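Local coordinates for protein Keto/oxoacid ferredoxin oxidoreductase, gamma subunit (Geobacter sulfurreducens, PDB 3ON3) that is the gamma subunit of a keto/oxoacid ferredoxin oxidoreductase, and so probably takes part in the ferredoxin-linked oxidation of 2-oxoacids, at residues I117-T120 with A121-V125; S11-G14 with G15-L18. All blocks are in the same frame, centred on the assembly; numbering follows the deposited sequence.

Contact 1: residues I117-T120 with A121-V125; sequences IINT and AKNDV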
ATOM      1  N   ILE B 117       9.892  -9.801  17.967  1.00 42.86           N
ATOM      2  CA  ILE B 117       8.766  -9.125  17.320  1.00 46.03           C
ATOM      3  C   ILE B 117       7.599 -10.048  16.997  1.00 46.04           C
ATOM      4  O   ILE B 117       6.446  -9.764  17.331  1.00 48.57           O
ATOM      5  CB  ILE B 117       9.192  -8.455  16.004  1.00 37.69           C
ATOM      6  CG1 ILE B 117      10.229  -7.359  16.273  1.00 46.70           C
ATOM      7  CG2 ILE B 117       7.979  -7.862  15.307  1.00 30.12           C
ATOM      8  CD1 ILE B 117      10.940  -6.820  15.022  1.00 35.41           C
ATOM      9  N   ILE B 118       7.900 -11.142  16.317  1.00 47.43           N
ATOM     10  CA  ILE B 118       6.861 -12.047  15.852  1.00 46.77           C
ATOM     11  C   ILE B 118       6.177 -12.720  17.039  1.00 45.64           C
ATOM     12  O   ILE B 118       4.963 -12.874  17.072  1.00 44.55           O
ATOM     13  CB  ILE B 118       7.431 -13.099  14.861  1.00 43.56           C
ATOM     14  CG1 ILE B 118       7.463 -12.530  13.439  1.00 53.77           C
ATOM     15  CG2 ILE B 118       6.546 -14.310  14.825  1.00 47.29           C
ATOM     16  CD1 ILE B 118       8.814 -12.461  12.816  1.00 58.56           C
ATOM     17  N   ASN B 119       6.973 -13.086  18.031  1.00 46.06           N
ATOM     18  CA  ASN B 119       6.487 -13.829  19.173  1.00 49.10           C
ATOM     19  C   ASN B 119       5.764 -12.935  20.161  1.00 43.64           C
ATOM     20  O   ASN B 119       4.876 -13.381  20.883  1.00 42.83           O
ATOM     21  CB  ASN B 119       7.650 -14.521  19.862  1.00 64.63           C
ATOM     22  CG  ASN B 119       7.248 -15.828  20.475  1.00 78.07           C
ATOM     23  OD1 ASN B 119       6.953 -15.898  21.669  1.00 86.52           O
ATOM     24  ND2 ASN B 119       7.215 -16.877  19.661  1.00 74.32           N
ATOM     25  N   THR B 120       6.159 -11.671  20.202  1.00 42.06           N
ATOM     26  CA  THR B 120       5.386 -10.680  20.935  1.00 39.02           C
ATOM     27  C   THR B 120       3.960 -10.687  20.380  1.00 45.06           C
ATOM     28  O   THR B 120       2.998 -10.887  21.120  1.00 47.37           O
ATOM     29  CB  THR B 120       5.991  -9.267  20.814  1.00 35.99           C
ATOM     30  OG1 THR B 120       7.246  -9.212  21.516  1.00 37.96           O
ATOM     31  CG2 THR B 120       5.033  -8.231  21.404  1.00 31.52           C
ATOM     32  N   ALA B 121       3.834 -10.489  19.068  1.00 35.66           N
ATOM     33  CA  ALA B 121       2.530 -10.497  18.419  1.00 33.73           C
ATOM     34  C   ALA B 121       1.784 -11.788  18.721  1.00 46.25           C
ATOM     35  O   ALA B 121       0.602 -11.765  19.088  1.00 46.09           O
ATOM     36  CB  ALA B 121       2.690 -10.318  16.899  1.00 33.14           C
ATOM     37  N   LYS B 122       2.478 -12.914  18.567  1.00 47.95           N
ATOM     38  CA  LYS B 122       1.842 -14.224  18.688  1.00 49.20           C
ATOM     39  C   LYS B 122       1.441 -14.586  20.123  1.00 56.96           C
ATOM     40  O   LYS B 122       0.330 -15.047  20.359  1.00 64.49           O
ATOM     41  CB  LYS B 122       2.713 -15.332  18.072  1.00 47.52           C
ATOM     42  CG  LYS B 122       1.981 -16.678  17.954  1.00 56.24           C
ATOM     43  CD  LYS B 122       2.893 -17.910  18.009  1.00 52.39           C
ATOM     44  CE  LYS B 122       2.042 -19.183  18.202  1.00 62.87           C
ATOM     45  NZ  LYS B 122       2.810 -20.449  18.471  1.00 61.76           N
ATOM     46  N   ASN B 123       2.334 -14.370  21.080  1.00 58.37           N
ATOM     47  CA  ASN B 123       2.104 -14.848  22.447  1.00 58.57           C
ATOM     48  C   ASN B 123       1.595 -13.805  23.438  1.00 52.63           C
ATOM     49  O   ASN B 123       0.769 -14.105  24.292  1.00 55.66           O
ATOM     50  CB  ASN B 123       3.367 -15.515  22.996  1.00 56.76           C
ATOM     51  CG  ASN B 123       3.571 -16.907  22.438  1.00 67.61           C
ATOM     52  OD1 ASN B 123       2.739 -17.795  22.635  1.00 74.38           O
ATOM     53  ND2 ASN B 123       4.679 -17.107  21.739  1.00 63.55           N
ATOM     54  N   ASP B 124       2.098 -12.584  23.329  1.00 51.29           N
ATOM     55  CA  ASP B 124       1.710 -11.524  24.255  1.00 57.38           C
ATOM     56  C   ASP B 124       0.370 -10.915  23.860  1.00 54.89           C
ATOM     57  O   ASP B 124      -0.537 -10.829  24.679  1.00 49.64           O
ATOM     58  CB  ASP B 124       2.792 -10.445  24.320  1.00 57.12           C
ATOM     59  CG  ASP B 124       4.145 -11.006  24.712  1.00 70.18           C
ATOM     60  OD1 ASP B 124       4.209 -12.204  25.046  1.00 76.85           O
ATOM     61  OD2 ASP B 124       5.144 -10.257  24.687  1.00 78.52           O
ATOM     62  N   VAL B 125       0.250 -10.510  22.598  1.00 52.31           N
ATOM     63  CA  VAL B 125      -0.989  -9.947  22.091  1.00 46.57           C
ATOM     64  C   VAL B 125      -1.995 -11.062  21.806  1.00 52.29           C
ATOM     65  O   VAL B 125      -3.203 -10.877  21.957  1.00 60.43           O
ATOM     66  CB  VAL B 125      -0.745  -9.152  20.803  1.00 49.70           C
ATOM     67  CG1 VAL B 125      -2.064  -8.643  20.229  1.00 55.17           C
ATOM     68  CG2 VAL B 125       0.204  -8.009  21.070  1.00 42.98           C
TER

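Contact 2: residues S11-G14 with G15-L18; sequences SGAG and GQGL. With SO4 (sulfate ion), chain D.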
ATOM      1  N   SER B  11      11.181  -4.827   5.713  1.00 44.96           N
ATOM      2  CA  SER B  11      11.434  -6.025   4.926  1.00 41.75           C
ATOM      3  C   SER B  11      11.195  -7.297   5.719  1.00 42.25           C
ATOM      4  O   SER B  11      11.210  -7.303   6.953  1.00 48.68           O
ATOM      5  CB  SER B  11      12.835  -6.008   4.289  1.00 41.63           C
ATOM      6  OG  SER B  11      13.879  -6.025   5.251  1.00 45.89           O
ATOM      7  N   GLY B  12      10.958  -8.374   4.994  1.00 47.72           N
ATOM      8  CA  GLY B  12      10.721  -9.662   5.601  1.00 51.43           C
ATOM      9  C   GLY B  12      10.199 -10.549   4.505  1.00 53.44           C
ATOM     10  O   GLY B  12      10.781 -10.598   3.428  1.00 56.08           O
ATOM     11  N   ALA B  13       9.089 -11.224   4.769  1.00 53.23           N
ATOM     12  CA  ALA B  13       8.526 -12.150   3.805  1.00 57.90           C
ATOM     13  C   ALA B  13       7.174 -11.654   3.325  1.00 59.33           C
ATOM     14  O   ALA B  13       6.615 -10.706   3.876  1.00 61.51           O
ATOM     15  CB  ALA B  13       8.407 -13.535   4.401  1.00 46.97           C
ATOM     16  N   GLY B  14       6.656 -12.330   2.310  1.00 56.10           N
ATOM     17  CA  GLY B  14       5.484 -11.897   1.584  1.00 42.62           C
ATOM     18  C   GLY B  14       4.228 -11.655   2.370  1.00 47.99           C
ATOM     19  O   GLY B  14       3.626 -10.595   2.251  1.00 57.54           O
ATOM     20  N   GLY B  15       3.787 -12.623   3.154  1.00 58.66           N
ATOM     21  CA  GLY B  15       2.522 -12.426   3.850  1.00 61.88           C
ATOM     22  C   GLY B  15       2.620 -11.737   5.202  1.00 57.42           C
ATOM     23  O   GLY B  15       1.785 -11.973   6.077  1.00 59.19           O
ATOM     24  N   GLN B  16       3.615 -10.875   5.386  1.00 48.48           N
ATOM     25  CA  GLN B  16       3.842 -10.294   6.714  1.00 41.94           C
ATOM     26  C   GLN B  16       3.204  -8.918   6.967  1.00 46.48           C
ATOM     27  O   GLN B  16       3.251  -8.396   8.095  1.00 45.91           O
ATOM     28  CB  GLN B  16       5.331 -10.308   7.063  1.00 35.78           C
ATOM     29  CG  GLN B  16       5.820 -11.706   7.420  1.00 36.81           C
ATOM     30  CD  GLN B  16       7.308 -11.758   7.732  1.00 46.45           C
ATOM     31  OE1 GLN B  16       8.092 -10.934   7.263  1.00 51.54           O
ATOM     32  NE2 GLN B  16       7.699 -12.732   8.533  1.00 50.84           N
ATOM     33  N   GLY B  17       2.581  -8.356   5.931  1.00 50.05           N
ATOM     34  CA  GLY B  17       1.903  -7.073   6.038  1.00 46.70           C
ATOM     35  C   GLY B  17       2.827  -5.866   5.970  1.00 44.12           C
ATOM     36  O   GLY B  17       2.592  -4.844   6.605  1.00 42.15           O
ATOM     37  N   LEU B  18       3.882  -5.992   5.177  1.00 49.79           N
ATOM     38  CA  LEU B  18       4.884  -4.948   5.030  1.00 43.15           C
ATOM     39  C   LEU B  18       4.337  -3.717   4.318  1.00 41.25           C
ATOM     40  O   LEU B  18       4.792  -2.600   4.561  1.00 35.94           O
ATOM     41  CB  LEU B  18       6.089  -5.493   4.262  1.00 50.63           C
ATOM     42  CG  LEU B  18       6.846  -6.712   4.808  1.00 60.07           C
ATOM     43  CD1 LEU B  18       7.361  -6.460   6.215  1.00 50.86           C
ATOM     44  CD2 LEU B  18       5.970  -7.954   4.777  1.00 71.73           C
TER
HETATM   45  S   SO4 D 183       2.179  -7.875   2.139  1.00 53.68           S
HETATM   46  O1  SO4 D 183       1.622  -8.812   3.109  1.00 43.19           O
HETATM   47  O2  SO4 D 183       1.097  -7.013   1.673  1.00 53.18           O
HETATM   48  O3  SO4 D 183       3.216  -7.050   2.738  1.00 50.39           O
HETATM   49  O4  SO4 D 183       2.775  -8.594   1.013  1.00 63.05           O

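Contact 1: residues I117-T120 with A121-V125
I117 O accepts from A121 N at 3.2 Å, and the next two residues repeat this alpha-helical spacing: K122 N donates to I118 O and N123 N to N119 O. The turn then widens. T120 O takes two amides, D124 N at 2.9 Å and V125 N at 3.1 Å, the latter being the i+5 bond of a pi-type turn. On the outer face, the side-chain amides of N119 and N123 meet one turn apart with their planes 46° apart. N123 ND2 donates to N119 OD1 at 2.6 Å, approaching from above the carbonyl plane and not along a lone pair. N123 gets there because its CG lies beside its own backbone N (chi1 -77°), which brings the amide back over the preceding turn. Without the N119 carboxamide, as with an alanine here, the N123 amide is likely to lose this acceptor and become free to turn. On another face, D124 OD2 passes 3.9 Å from T120 CG2, but its charge is met by K177, which also donates to T120 OG1. The helix is thus fastened to helix 164-181, where M173 touches T120 and D124, while A121 packs on helix 131-143 and I117 on L96 of strand 93-98.

Contact 2: residues S11-G14 with G15-L18
Q16 folds back over the turn that carries it and meets A13 with both its backbone and its side chain. Its CB lies 3.5 Å from A13 O, and CG remains near the same oxygen. Since CG sits beside the backbone N (chi1 -74°) and the chain is extended beyond it, CD is carried to 3.9 Å from A13 CB. At the tip, OE1 accepts from A13 N at 2.7 Å in a nearly straight bond (171° at the hydrogen), with the donor above the carbonyl plane. The same OE1 is 3.4 Å from G12 CA, where a side chain would clash with it. A weak bond from Q16 N to A13 O closes the turn. L18 lines the inside of the bend, its CD2 packed tightly, 3.0 Å from A13 O. G17 N, at the N-cap of helix 18-32, donates to O1 of a sulfate at 3.0 Å; I19 N of the same chain and R158 of the second subunit also bond to it. An anion here is reminiscent of phosphate-binding loops, though its modelled position is doubtful because G14 O lies too close. The bend joins strand 6-12, bonded through S11 to strand 71-76, to helix 18-32, while Q16 touches L77 and T78.

From the N terminus, strand 6-12 runs through the sheet and ends in contact 2, where residues 11-18 close the short glycine-rich loop and hand the chain to helix 18-32. The chain then builds the other strands of the sheet before strand 111-115, at one outer edge within the chain, leads into contact 1, a short helix, 117-125, whose successive turns make the contact. The contacts are therefore in series, neither nested nor crossed. Their centres lie about 16 Å apart, and the two do not touch. L77, just after strand 71-76, touches both I117 and Q16, while helix 131-143 packs on contact 1 and, through N132, bonds to G17 O of contact 2.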